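Local atomic coordinates of catalase (Bacillus pumilus, PDB entry 4QOL), a protein that catalyses the conversion of hydrogen peroxide to water and oxygen at a heme, and also shows peroxidase-like reactivity with phenolic substrates that reach the heme. Residues A[50-55]-A[344-349]; A[64-69]-A[88-93]; A[120-125]-A[321-326]. One frame throughout, in Å; residues are numbered along the deposited sequence.

Contacts 2 and 3 belong to the same antiparallel sheet and meet directly, Thr89 CG2 lying 4.2 Å from Thr120 N, whereas contact 1 touches neither: its centre is about 25 Å from that of contact 3 and 26 Å from that of contact 2. Contact 1 is buried and joins a loop to the end of helix 331-348 through arginines, carboxylates and water at the heme. Contact 2, only partly buried, is a strand pair carried by backbone hydrogen bonds, with an aromatic pair at one end. Contact 3 is buried again; like contact 1 without direct hydrogen bonds between its segments, it relies on apolar packing and two bridging waters. Contacts 1 and 3 both reach the third subunit.

Contact 1: A[50-55]-A[344-349]; sequences RIPERV and QRHRLG. With HEM (protoporphyrin IX containing Fe), chain E.
The heme propionate pocket brings Arg54 and Arg347 together. CG of Arg54 lies over one face of the Arg347 guanidinium, 3.7 Å from Arg347 NE, and Leu348 CD1 covers the opposite face. The two guanidinium planes are 33° apart. Each arginine serves its own propionate. Arg54 NE donates to HEM O2D at 2.6 Å. Arg347 takes the other carboxylate with two bonds, from NE to HEM O2A at 2.7 Å and from NH2 to HEM O1A at 2.6 Å; its chain, bent at chi3 (67°), turns the guanidinium edge to that group. Gln344 NE2 adds a longer bond to HEM O1A and also donates to Phe316 O. On the far side of Arg347, water 1 accepts from Arg347 NH1 at 2.7 Å and donates to Pro52 O at 2.8 Å, tying loop to helix where no direct hydrogen bond does. Further out, Ile51 CD1 packs on Leu348 CD2 at 3.8 Å, and His346 NE2 is hydrogen-bonded to the backbone O of Arg50 of the second subunit. With Arg94 also hydrogen-bonded to the heme, the arginines probably offset the propionate charges and keep both carboxylates ionised.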
loop_
_atom_site.group_PDB
_atom_site.type_symbol
_atom_site.label_atom_id
_atom_site.label_comp_id
_atom_site.label_asym_id
_atom_site.label_seq_id
_atom_site.Cartn_x
_atom_site.Cartn_y
_atom_site.Cartn_z
ATOM N N ARG A 50 -9.467 -2.658 7.327
ATOM C CA ARG A 50 -9.852 -3.360 6.108
ATOM C C ARG A 50 -8.718 -3.463 5.110
ATOM O O ARG A 50 -7.929 -2.543 4.923
ATOM C CB ARG A 50 -11.068 -2.588 5.440
ATOM C CG ARG A 50 -12.297 -2.507 6.290
ATOM C CD ARG A 50 -12.952 -3.823 6.666
ATOM N NE ARG A 50 -13.991 -3.455 7.605
ATOM C CZ ARG A 50 -13.942 -3.596 8.920
ATOM N NH1 ARG A 50 -12.912 -4.173 9.588
ATOM N NH2 ARG A 50 -14.902 -2.983 9.611
ATOM N N ILE A 51 -8.703 -4.587 4.403
ATOM C CA ILE A 51 -7.821 -4.798 3.274
ATOM C C ILE A 51 -8.687 -5.159 2.040
ATOM O O ILE A 51 -9.881 -5.476 2.206
ATOM C CB ILE A 51 -6.825 -5.962 3.590
ATOM C CG1 ILE A 51 -7.539 -7.322 3.788
ATOM C CG2 ILE A 51 -5.971 -5.571 4.789
ATOM C CD1 ILE A 51 -6.564 -8.519 3.874
ATOM N N PRO A 52 -8.097 -5.150 0.860
ATOM C CA PRO A 52 -8.974 -5.433 -0.318
ATOM C C PRO A 52 -9.551 -6.822 -0.229
ATOM O O PRO A 52 -8.887 -7.714 0.227
ATOM C CB PRO A 52 -8.056 -5.278 -1.537
ATOM C CG PRO A 52 -6.877 -4.466 -1.021
ATOM C CD PRO A 52 -6.737 -4.832 0.450
ATOM N N GLU A 53 -10.799 -6.969 -0.620
ATOM C CA GLU A 53 -11.368 -8.301 -0.758
ATOM C C GLU A 53 -10.764 -8.995 -1.969
ATOM O O GLU A 53 -10.216 -8.357 -2.879
ATOM C CB GLU A 53 -12.923 -8.274 -0.838
ATOM C CG GLU A 53 -13.469 -7.864 -2.168
ATOM C CD GLU A 53 -14.985 -7.782 -2.207
ATOM O OE1 GLU A 53 -15.688 -7.647 -1.119
ATOM O OE2 GLU A 53 -15.546 -7.710 -3.375
ATOM N N ARG A 54 -10.944 -10.316 -2.005
ATOM C CA ARG A 54 -10.532 -11.059 -3.194
ATOM C C ARG A 54 -11.241 -10.583 -4.455
ATOM O O ARG A 54 -12.396 -10.289 -4.415
ATOM C CB ARG A 54 -10.871 -12.561 -3.045
ATOM C CG ARG A 54 -10.106 -13.244 -1.905
ATOM C CD ARG A 54 -10.792 -14.569 -1.554
ATOM N NE ARG A 54 -9.951 -15.317 -0.620
ATOM C CZ ARG A 54 -9.809 -15.038 0.687
ATOM N NH1 ARG A 54 -10.405 -14.010 1.225
ATOM N NH2 ARG A 54 -8.971 -15.812 1.478
ATOM N N VAL A 55 -10.498 -10.509 -5.553
ATOM C CA VAL A 55 -11.067 -9.999 -6.774
ATOM C C VAL A 55 -12.283 -10.848 -7.250
ATOM O O VAL A 55 -13.209 -10.315 -7.921
ATOM C CB VAL A 55 -10.000 -9.822 -7.861
ATOM C CG1 VAL A 55 -9.409 -11.112 -8.370
ATOM C CG2 VAL A 55 -10.515 -8.957 -9.029
ATOM N N GLN A 344 -2.225 -11.946 -4.557
ATOM C CA GLN A 344 -1.974 -12.091 -3.128
ATOM C C GLN A 344 -0.885 -11.156 -2.575
ATOM O O GLN A 344 -1.044 -10.562 -1.498
ATOM C CB GLN A 344 -1.665 -13.533 -2.763
ATOM C CG GLN A 344 -2.948 -14.387 -2.861
ATOM C CD GLN A 344 -2.748 -15.797 -3.265
ATOM O OE1 GLN A 344 -1.588 -16.316 -3.274
ATOM N NE2 GLN A 344 -3.830 -16.472 -3.552
ATOM N N ARG A 345 0.121 -10.906 -3.389
ATOM C CA ARG A 345 1.095 -9.874 -3.046
ATOM C C ARG A 345 0.461 -8.499 -2.823
ATOM O O ARG A 345 0.864 -7.797 -1.924
ATOM C CB ARG A 345 2.301 -9.888 -4.027
ATOM C CG ARG A 345 3.090 -11.173 -4.014
ATOM C CD ARG A 345 3.964 -11.361 -5.258
ATOM N NE ARG A 345 4.467 -12.717 -5.297
ATOM C CZ ARG A 345 4.406 -13.561 -6.318
ATOM N NH1 ARG A 345 3.980 -13.176 -7.513
ATOM N NH2 ARG A 345 4.870 -14.812 -6.156
ATOM N N HIS A 346 -0.459 -8.127 -3.686
ATOM C CA HIS A 346 -1.275 -6.900 -3.583
ATOM C C HIS A 346 -2.257 -6.960 -2.412
ATOM O O HIS A 346 -2.396 -5.941 -1.635
ATOM C CB HIS A 346 -2.019 -6.656 -4.895
ATOM C CG HIS A 346 -3.232 -5.754 -4.793
ATOM N ND1 HIS A 346 -3.148 -4.387 -4.636
ATOM C CD2 HIS A 346 -4.546 -6.036 -4.817
ATOM C CE1 HIS A 346 -4.356 -3.865 -4.599
ATOM N NE2 HIS A 346 -5.229 -4.838 -4.703
ATOM N N ARG A 347 -3.048 -8.038 -2.327
ATOM C CA ARG A 347 -4.149 -8.075 -1.399
ATOM C C ARG A 347 -3.607 -8.135 0.057
ATOM O O ARG A 347 -4.194 -7.575 0.986
ATOM C CB ARG A 347 -5.016 -9.285 -1.667
ATOM C CG ARG A 347 -6.197 -9.479 -0.753
ATOM C CD ARG A 347 -7.199 -10.506 -1.290
ATOM N NE ARG A 347 -6.726 -11.910 -1.341
ATOM C CZ ARG A 347 -6.697 -12.740 -0.284
ATOM N NH1 ARG A 347 -7.100 -12.290 0.926
ATOM N NH2 ARG A 347 -6.336 -14.016 -0.452
ATOM N N LEU A 348 -2.513 -8.866 0.228
ATOM C CA LEU A 348 -2.025 -9.337 1.570
ATOM C C LEU A 348 -0.630 -8.840 1.985
ATOM O O LEU A 348 -0.337 -8.838 3.166
ATOM C CB LEU A 348 -2.011 -10.855 1.667
ATOM C CG LEU A 348 -3.377 -11.517 1.527
ATOM C CD1 LEU A 348 -3.132 -13.004 1.298
ATOM C CD2 LEU A 348 -4.236 -11.239 2.749
ATOM N N GLY A 349 0.149 -8.374 1.024
ATOM C CA GLY A 349 1.522 -7.958 1.238
ATOM C C GLY A 349 2.534 -8.886 0.643
ATOM O O GLY A 349 2.304 -10.059 0.512
HETATM C CHA HEM E . -9.849 -17.035 -6.262
HETATM C CHB HEM E . -7.978 -15.837 -10.575
HETATM C CHC HEM E . -10.127 -19.878 -12.536
HETATM C CHD HEM E . -11.295 -21.286 -8.049
HETATM C C1A HEM E . -9.193 -16.351 -7.274
HETATM C C2A HEM E . -8.522 -15.095 -7.129
HETATM C C3A HEM E . -7.996 -14.764 -8.340
HETATM C C4A HEM E . -8.331 -15.804 -9.226
HETATM C CMA HEM E . -7.128 -13.619 -8.777
HETATM C CAA HEM E . -8.402 -14.345 -5.841
HETATM C CBA HEM E . -7.424 -15.160 -4.970
HETATM C CGA HEM E . -7.058 -14.446 -3.723
HETATM O O1A HEM E . -6.484 -15.095 -2.825
HETATM O O2A HEM E . -7.217 -13.209 -3.608
HETATM C C1B HEM E . -8.451 -16.855 -11.450
HETATM C C2B HEM E . -8.141 -16.854 -12.847
HETATM C C3B HEM E . -8.740 -17.950 -13.412
HETATM C C4B HEM E . -9.397 -18.689 -12.324
HETATM C CMB HEM E . -7.296 -15.812 -13.535
HETATM C CAB HEM E . -8.704 -18.422 -14.797
HETATM C CBB HEM E . -7.790 -17.922 -15.632
HETATM C C1C HEM E . -10.629 -20.619 -11.466
HETATM C C2C HEM E . -10.984 -21.945 -11.558
HETATM C C3C HEM E . -11.336 -22.331 -10.302
HETATM C C4C HEM E . -11.120 -21.258 -9.406
HETATM C CMC HEM E . -11.055 -22.723 -12.855
HETATM C CAC HEM E . -11.670 -23.657 -9.904
HETATM C CBC HEM E . -11.176 -24.651 -10.624
HETATM C C1D HEM E . -10.973 -20.193 -7.228
HETATM C C2D HEM E . -11.251 -20.217 -5.792
HETATM C C3D HEM E . -10.887 -19.038 -5.277
HETATM C C4D HEM E . -10.366 -18.291 -6.417
HETATM C CMD HEM E . -11.868 -21.396 -5.099
HETATM C CAD HEM E . -10.959 -18.588 -3.840
HETATM C CBD HEM E . -9.720 -19.189 -3.138
HETATM C CGD HEM E . -9.856 -18.745 -1.710
HETATM O O1D HEM E . -10.590 -19.410 -0.988
HETATM O O2D HEM E . -9.244 -17.737 -1.266
HETATM N NA HEM E . -9.045 -16.810 -8.586
HETATM N NB HEM E . -9.186 -17.958 -11.217
HETATM N NC HEM E . -10.640 -20.222 -10.147
HETATM N ND HEM E . -10.440 -19.027 -7.576
HETATM FE FE HEM E . -9.841 -18.518 -9.326
HETATM O O HOH W 1 -8.635 -10.121 1.574
#

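Contact 2: A[64-69]-A[88-93]; sequences YGVFEV and QTDVFV
Tyr64 and Phe92 form an edge-to-face aromatic pair: Phe92 CD1 sits over the centre of the Tyr64 ring, 3.6 Å from Tyr64 CE2, with the ring planes at 56°. The torsions put them there. Tyr64 CG is anti to its carbonyl carbon (chi1 -64°), whereas Phe92 CG is anti to its backbone N (chi1 -178°), and the edge of the phenylalanine is turned to the tyrosine face. The tyrosine hydroxyl is hydrogen-bonded to Glu310, and Arg302 makes a cation-pi contact with its ring. An alanine in place of Tyr64 would probably leave the Phe92 edge without the face it packs on and Glu310 without its hydroxyl partner.

The backbones pair as neighbouring antiparallel strands of the beta-barrel of the catalase fold, with 60-69 hydrogen-bonded to 293-302 on its other side. In the hydrogen-bonded pair Phe67 and Thr89, Phe67 N reaches Thr89 O at 2.8 Å and Thr89 N reaches Phe67 O at 2.9 Å. Gly65 and Val91 pair likewise, and Val91 CG2 leans across toward the glycine, 3.5 Å from Gly65 C. Val91 and Phe67 share this face with Met298 of strand 293-302, and Val91 CG1 stands 4.2 Å from Phe67 CB.

On the face of Tyr64 and Phe92, Val66 splits its branches: CG1 rests 3.8 Å from Gln88 CB, while CG2 turns to Asp90 OD1 at 3.9 Å. The other oxygen of that carboxylate, OD2, is hydrogen-bonded to Tyr361. At the far end Glu68 and Gln88, both extended beyond CG, lie alongside each other and head in a common direction, and Gln88 NE2 makes a weak bond to Glu68 OE1 at 3.4 Å.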
loop_
_atom_site.group_PDB
_atom_site.type_symbol
_atom_site.label_atom_id
_atom_site.label_comp_id
_atom_site.label_asym_id
_atom_site.label_seq_id
_atom_site.Cartn_x
_atom_site.Cartn_y
_atom_site.Cartn_z
ATOM N N TYR A 64 -10.587 -25.924 9.307
ATOM C CA TYR A 64 -9.435 -26.885 9.268
ATOM C C TYR A 64 -9.892 -28.319 9.396
ATOM O O TYR A 64 -10.978 -28.611 9.877
ATOM C CB TYR A 64 -8.521 -26.578 10.453
ATOM C CG TYR A 64 -7.881 -25.238 10.403
ATOM C CD1 TYR A 64 -8.503 -24.157 10.987
ATOM C CD2 TYR A 64 -6.609 -25.066 9.888
ATOM C CE1 TYR A 64 -7.893 -22.892 10.990
ATOM C CE2 TYR A 64 -5.973 -23.828 9.902
ATOM C CZ TYR A 64 -6.666 -22.731 10.435
ATOM O OH TYR A 64 -6.015 -21.489 10.465
ATOM N N GLY A 65 -9.022 -29.225 8.954
ATOM C CA GLY A 65 -9.308 -30.602 9.091
ATOM C C GLY A 65 -8.122 -31.479 8.797
ATOM O O GLY A 65 -6.976 -31.070 8.919
ATOM N N VAL A 66 -8.422 -32.715 8.470
ATOM C CA VAL A 66 -7.407 -33.744 8.197
ATOM C C VAL A 66 -7.773 -34.530 6.946
ATOM O O VAL A 66 -8.929 -34.831 6.710
ATOM C CB VAL A 66 -7.230 -34.717 9.404
ATOM C CG1 VAL A 66 -6.231 -35.800 9.090
ATOM C CG2 VAL A 66 -6.763 -33.945 10.627
ATOM N N PHE A 67 -6.777 -34.793 6.120
ATOM C CA PHE A 67 -6.884 -35.732 5.043
ATOM C C PHE A 67 -6.133 -37.039 5.335
ATOM O O PHE A 67 -5.015 -37.005 5.750
ATOM C CB PHE A 67 -6.306 -35.136 3.745
ATOM C CG PHE A 67 -6.374 -36.104 2.593
ATOM C CD1 PHE A 67 -7.552 -36.252 1.882
ATOM C CD2 PHE A 67 -5.260 -36.822 2.198
ATOM C CE1 PHE A 67 -7.654 -37.127 0.835
ATOM C CE2 PHE A 67 -5.356 -37.704 1.132
ATOM C CZ PHE A 67 -6.555 -37.877 0.477
ATOM N N GLU A 68 -6.819 -38.160 5.171
ATOM C CA GLU A 68 -6.226 -39.489 5.384
ATOM C C GLU A 68 -6.254 -40.324 4.123
ATOM O O GLU A 68 -7.309 -40.545 3.550
ATOM C CB GLU A 68 -6.980 -40.243 6.501
ATOM C CG GLU A 68 -6.319 -41.579 6.841
ATOM C CD GLU A 68 -6.858 -42.191 8.105
ATOM O OE1 GLU A 68 -7.542 -41.494 8.876
ATOM O OE2 GLU A 68 -6.603 -43.377 8.324
ATOM N N VAL A 69 -5.106 -40.882 3.780
ATOM C CA VAL A 69 -4.970 -41.748 2.644
ATOM C C VAL A 69 -5.587 -43.103 2.970
ATOM O O VAL A 69 -5.265 -43.717 4.020
ATOM C CB VAL A 69 -3.497 -41.962 2.258
ATOM C CG1 VAL A 69 -3.328 -42.981 1.121
ATOM C CG2 VAL A 69 -2.880 -40.613 1.856
ATOM N N GLN A 88 -1.827 -39.237 7.377
ATOM C CA GLN A 88 -2.681 -38.096 7.651
ATOM C C GLN A 88 -1.902 -36.791 7.415
ATOM O O GLN A 88 -0.786 -36.625 7.878
ATOM C CB GLN A 88 -3.204 -38.141 9.082
ATOM C CG GLN A 88 -4.050 -39.357 9.346
ATOM C CD GLN A 88 -4.518 -39.484 10.792
ATOM O OE1 GLN A 88 -4.326 -38.585 11.599
ATOM N NE2 GLN A 88 -5.197 -40.579 11.108
ATOM N N THR A 89 -2.569 -35.861 6.752
ATOM C CA THR A 89 -2.032 -34.529 6.490
ATOM C C THR A 89 -3.086 -33.527 6.943
ATOM O O THR A 89 -4.269 -33.644 6.582
ATOM C CB THR A 89 -1.790 -34.364 5.014
ATOM O OG1 THR A 89 -0.850 -35.365 4.613
ATOM C CG2 THR A 89 -1.237 -32.976 4.651
ATOM N N ASP A 90 -2.643 -32.501 7.685
ATOM C CA ASP A 90 -3.514 -31.422 8.043
ATOM C C ASP A 90 -3.954 -30.608 6.793
ATOM O O ASP A 90 -3.145 -30.402 5.889
ATOM C CB ASP A 90 -2.825 -30.475 9.076
ATOM C CG ASP A 90 -2.753 -31.061 10.457
ATOM O OD1 ASP A 90 -3.372 -32.118 10.724
ATOM O OD2 ASP A 90 -2.089 -30.445 11.314
ATOM N N VAL A 91 -5.192 -30.038 6.837
ATOM C CA VAL A 91 -5.673 -29.167 5.763
ATOM C C VAL A 91 -6.322 -27.916 6.350
ATOM O O VAL A 91 -6.768 -27.900 7.484
ATOM C CB VAL A 91 -6.696 -29.819 4.785
ATOM C CG1 VAL A 91 -6.073 -30.992 4.029
ATOM C CG2 VAL A 91 -7.967 -30.313 5.480
ATOM N N PHE A 92 -6.290 -26.872 5.547
ATOM C CA PHE A 92 -7.203 -25.754 5.633
ATOM C C PHE A 92 -7.983 -25.630 4.360
ATOM O O PHE A 92 -7.390 -25.690 3.283
ATOM C CB PHE A 92 -6.454 -24.420 5.933
ATOM C CG PHE A 92 -7.383 -23.244 6.067
ATOM C CD1 PHE A 92 -8.167 -23.107 7.188
ATOM C CD2 PHE A 92 -7.472 -22.319 5.055
ATOM C CE1 PHE A 92 -9.101 -22.041 7.284
ATOM C CE2 PHE A 92 -8.378 -21.258 5.158
ATOM C CZ PHE A 92 -9.143 -21.099 6.267
ATOM N N VAL A 93 -9.290 -25.313 4.480
ATOM C CA VAL A 93 -10.211 -25.298 3.336
ATOM C C VAL A 93 -11.026 -24.041 3.374
ATOM O O VAL A 93 -11.520 -23.665 4.425
ATOM C CB VAL A 93 -11.188 -26.539 3.337
ATOM C CG1 VAL A 93 -12.235 -26.388 2.238
ATOM C CG2 VAL A 93 -10.364 -27.843 3.255
#

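Contact 3: A[120-125]-A[321-326]; sequences TEEGNY and LVPGIE
The ring of Tyr125 carries Ile325 over one face. Ile325 CD1 stands 3.9 Å from the centroid of the Tyr125 ring and 19° off its normal, which makes a CH-pi contact, and Ile325 CG2 reaches Tyr125 OH at 3.7 Å. Leu321 lies at the edge, its CA 4.1 Å from Tyr125 CD1. Phe118 and Phe81 also meet this ring, and its hydroxyl makes a weak hydrogen bond to Tyr216. With CG anti to the backbone N (chi1 175°), the tyrosine side chain is set across Val322 and Ile325, each at about a right angle.

Val322 fills the angle between this ring and the turn at 120-123. Its CG1 touches Tyr125 CB at 3.7 Å and Gly123 O at 3.6 Å, while CG2 comes obliquely to the ring. The Glu122 carboxylate rests an oxygen on the proline: OE1 is 3.7 Å from Pro323 CB. Water 2 donates to both that oxygen and Pro323 O, and water 3 donates to Asn124 O at 2.7 Å and to Leu321 O at 2.9 Å, so water supplies the polar links between the segments.

Each segment also has hydrogen bonds of its own. Thr120 OG1 accepts from Glu122 N, an ST turn, and donates to Gly123 O on a lone pair in the carbonyl plane. In the other segment, Ile325 N is hydrogen-bonded to Val322 O in a type II turn whose third residue, Gly324, has positive phi. Asn124 makes backbone hydrogen bonds to the third subunit. The contact packs the loop leading into strand 325-327 against the tight hairpin whose type I turn joins strands 113-120 and 123-130 of the catalase barrel.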
loop_
_atom_site.group_PDB
_atom_site.type_symbol
_atom_site.label_atom_id
_atom_site.label_comp_id
_atom_site.label_asym_id
_atom_site.label_seq_id
_atom_site.Cartn_x
_atom_site.Cartn_y
_atom_site.Cartn_z
ATOM N N THR A 120 1.893 -30.388 3.706
ATOM C CA THR A 120 2.642 -31.647 3.547
ATOM C C THR A 120 4.070 -31.521 4.081
ATOM O O THR A 120 4.590 -30.412 4.256
ATOM C CB THR A 120 2.684 -32.216 2.082
ATOM O OG1 THR A 120 3.833 -31.777 1.360
ATOM C CG2 THR A 120 1.386 -31.820 1.305
ATOM N N GLU A 121 4.724 -32.675 4.215
ATOM C CA GLU A 121 6.114 -32.698 4.664
ATOM C C GLU A 121 7.108 -32.198 3.599
ATOM O O GLU A 121 8.231 -31.871 3.944
ATOM C CB GLU A 121 6.440 -34.079 5.210
ATOM C CG GLU A 121 6.676 -35.138 4.178
ATOM C CD GLU A 121 6.443 -36.526 4.724
ATOM O OE1 GLU A 121 5.300 -36.951 4.751
ATOM O OE2 GLU A 121 7.457 -37.194 5.049
ATOM N N GLU A 122 6.714 -32.128 2.321
ATOM C CA GLU A 122 7.524 -31.574 1.248
ATOM C C GLU A 122 7.030 -30.202 0.751
ATOM O O GLU A 122 7.350 -29.795 -0.369
ATOM C CB GLU A 122 7.654 -32.579 0.080
ATOM C CG GLU A 122 8.492 -33.781 0.468
ATOM C CD GLU A 122 8.751 -34.806 -0.630
ATOM O OE1 GLU A 122 8.134 -34.803 -1.694
ATOM O OE2 GLU A 122 9.649 -35.646 -0.387
ATOM N N GLY A 123 6.229 -29.533 1.586
ATOM C CA GLY A 123 5.703 -28.208 1.259
ATOM C C GLY A 123 4.185 -28.190 1.192
ATOM O O GLY A 123 3.491 -29.231 1.248
ATOM N N ASN A 124 3.634 -26.980 1.140
ATOM C CA ASN A 124 2.233 -26.830 1.005
ATOM C C ASN A 124 1.805 -27.165 -0.412
ATOM O O ASN A 124 2.338 -26.635 -1.377
ATOM C CB ASN A 124 1.783 -25.402 1.452
ATOM C CG ASN A 124 1.759 -25.250 2.950
ATOM O OD1 ASN A 124 2.033 -26.155 3.692
ATOM N ND2 ASN A 124 1.384 -24.038 3.417
ATOM N N TYR A 125 0.782 -28.004 -0.514
ATOM C CA TYR A 125 0.078 -28.279 -1.768
ATOM C C TYR A 125 -1.331 -27.700 -1.773
ATOM O O TYR A 125 -2.170 -28.066 -0.948
ATOM C CB TYR A 125 -0.029 -29.791 -1.977
ATOM C CG TYR A 125 -0.833 -30.217 -3.166
ATOM C CD1 TYR A 125 -0.575 -29.721 -4.407
ATOM C CD2 TYR A 125 -1.866 -31.167 -3.057
ATOM C CE1 TYR A 125 -1.292 -30.114 -5.528
ATOM C CE2 TYR A 125 -2.548 -31.610 -4.161
ATOM C CZ TYR A 125 -2.305 -31.041 -5.389
ATOM O OH TYR A 125 -3.037 -31.424 -6.508
ATOM N N LEU A 321 2.484 -26.427 -5.965
ATOM C CA LEU A 321 2.566 -27.861 -6.322
ATOM C C LEU A 321 3.665 -28.511 -5.517
ATOM O O LEU A 321 4.577 -27.808 -5.054
ATOM C CB LEU A 321 2.840 -27.944 -7.813
ATOM C CG LEU A 321 1.729 -27.432 -8.731
ATOM C CD1 LEU A 321 2.224 -27.035 -10.111
ATOM C CD2 LEU A 321 0.598 -28.425 -8.841
ATOM N N VAL A 322 3.604 -29.826 -5.348
ATOM C CA VAL A 322 4.573 -30.551 -4.570
ATOM C C VAL A 322 5.179 -31.626 -5.473
ATOM O O VAL A 322 4.564 -31.951 -6.515
ATOM C CB VAL A 322 3.998 -31.148 -3.276
ATOM C CG1 VAL A 322 3.668 -30.035 -2.267
ATOM C CG2 VAL A 322 2.788 -32.011 -3.523
ATOM N N PRO A 323 6.371 -32.096 -5.124
ATOM C CA PRO A 323 7.019 -33.052 -5.984
ATOM C C PRO A 323 6.119 -34.227 -6.278
ATOM O O PRO A 323 5.515 -34.803 -5.355
ATOM C CB PRO A 323 8.280 -33.447 -5.164
ATOM C CG PRO A 323 8.586 -32.246 -4.377
ATOM C CD PRO A 323 7.236 -31.732 -3.977
ATOM N N GLY A 324 6.030 -34.562 -7.580
ATOM C CA GLY A 324 5.108 -35.614 -8.076
ATOM C C GLY A 324 3.780 -35.136 -8.624
ATOM O O GLY A 324 3.019 -35.895 -9.192
ATOM N N ILE A 325 3.483 -33.846 -8.406
ATOM C CA ILE A 325 2.252 -33.243 -8.949
ATOM C C ILE A 325 2.608 -31.968 -9.663
ATOM O O ILE A 325 3.198 -31.057 -9.063
ATOM C CB ILE A 325 1.276 -32.917 -7.827
ATOM C CG1 ILE A 325 0.992 -34.129 -6.925
ATOM C CG2 ILE A 325 -0.066 -32.453 -8.399
ATOM C CD1 ILE A 325 0.085 -33.927 -5.717
ATOM N N GLU A 326 2.295 -31.934 -10.952
ATOM C CA GLU A 326 2.704 -30.863 -11.847
ATOM C C GLU A 326 1.513 -30.280 -12.624
ATOM O O GLU A 326 0.476 -30.918 -12.740
ATOM C CB GLU A 326 3.778 -31.378 -12.799
ATOM C CG GLU A 326 5.067 -31.656 -12.024
ATOM C CD GLU A 326 6.220 -32.163 -12.824
ATOM O OE1 GLU A 326 6.242 -31.939 -14.043
ATOM O OE2 GLU A 326 7.141 -32.759 -12.189
HETATM O O HOH W 2 5.614 -34.386 -2.620
HETATM O O HOH W 3 3.959 -25.583 -3.288
#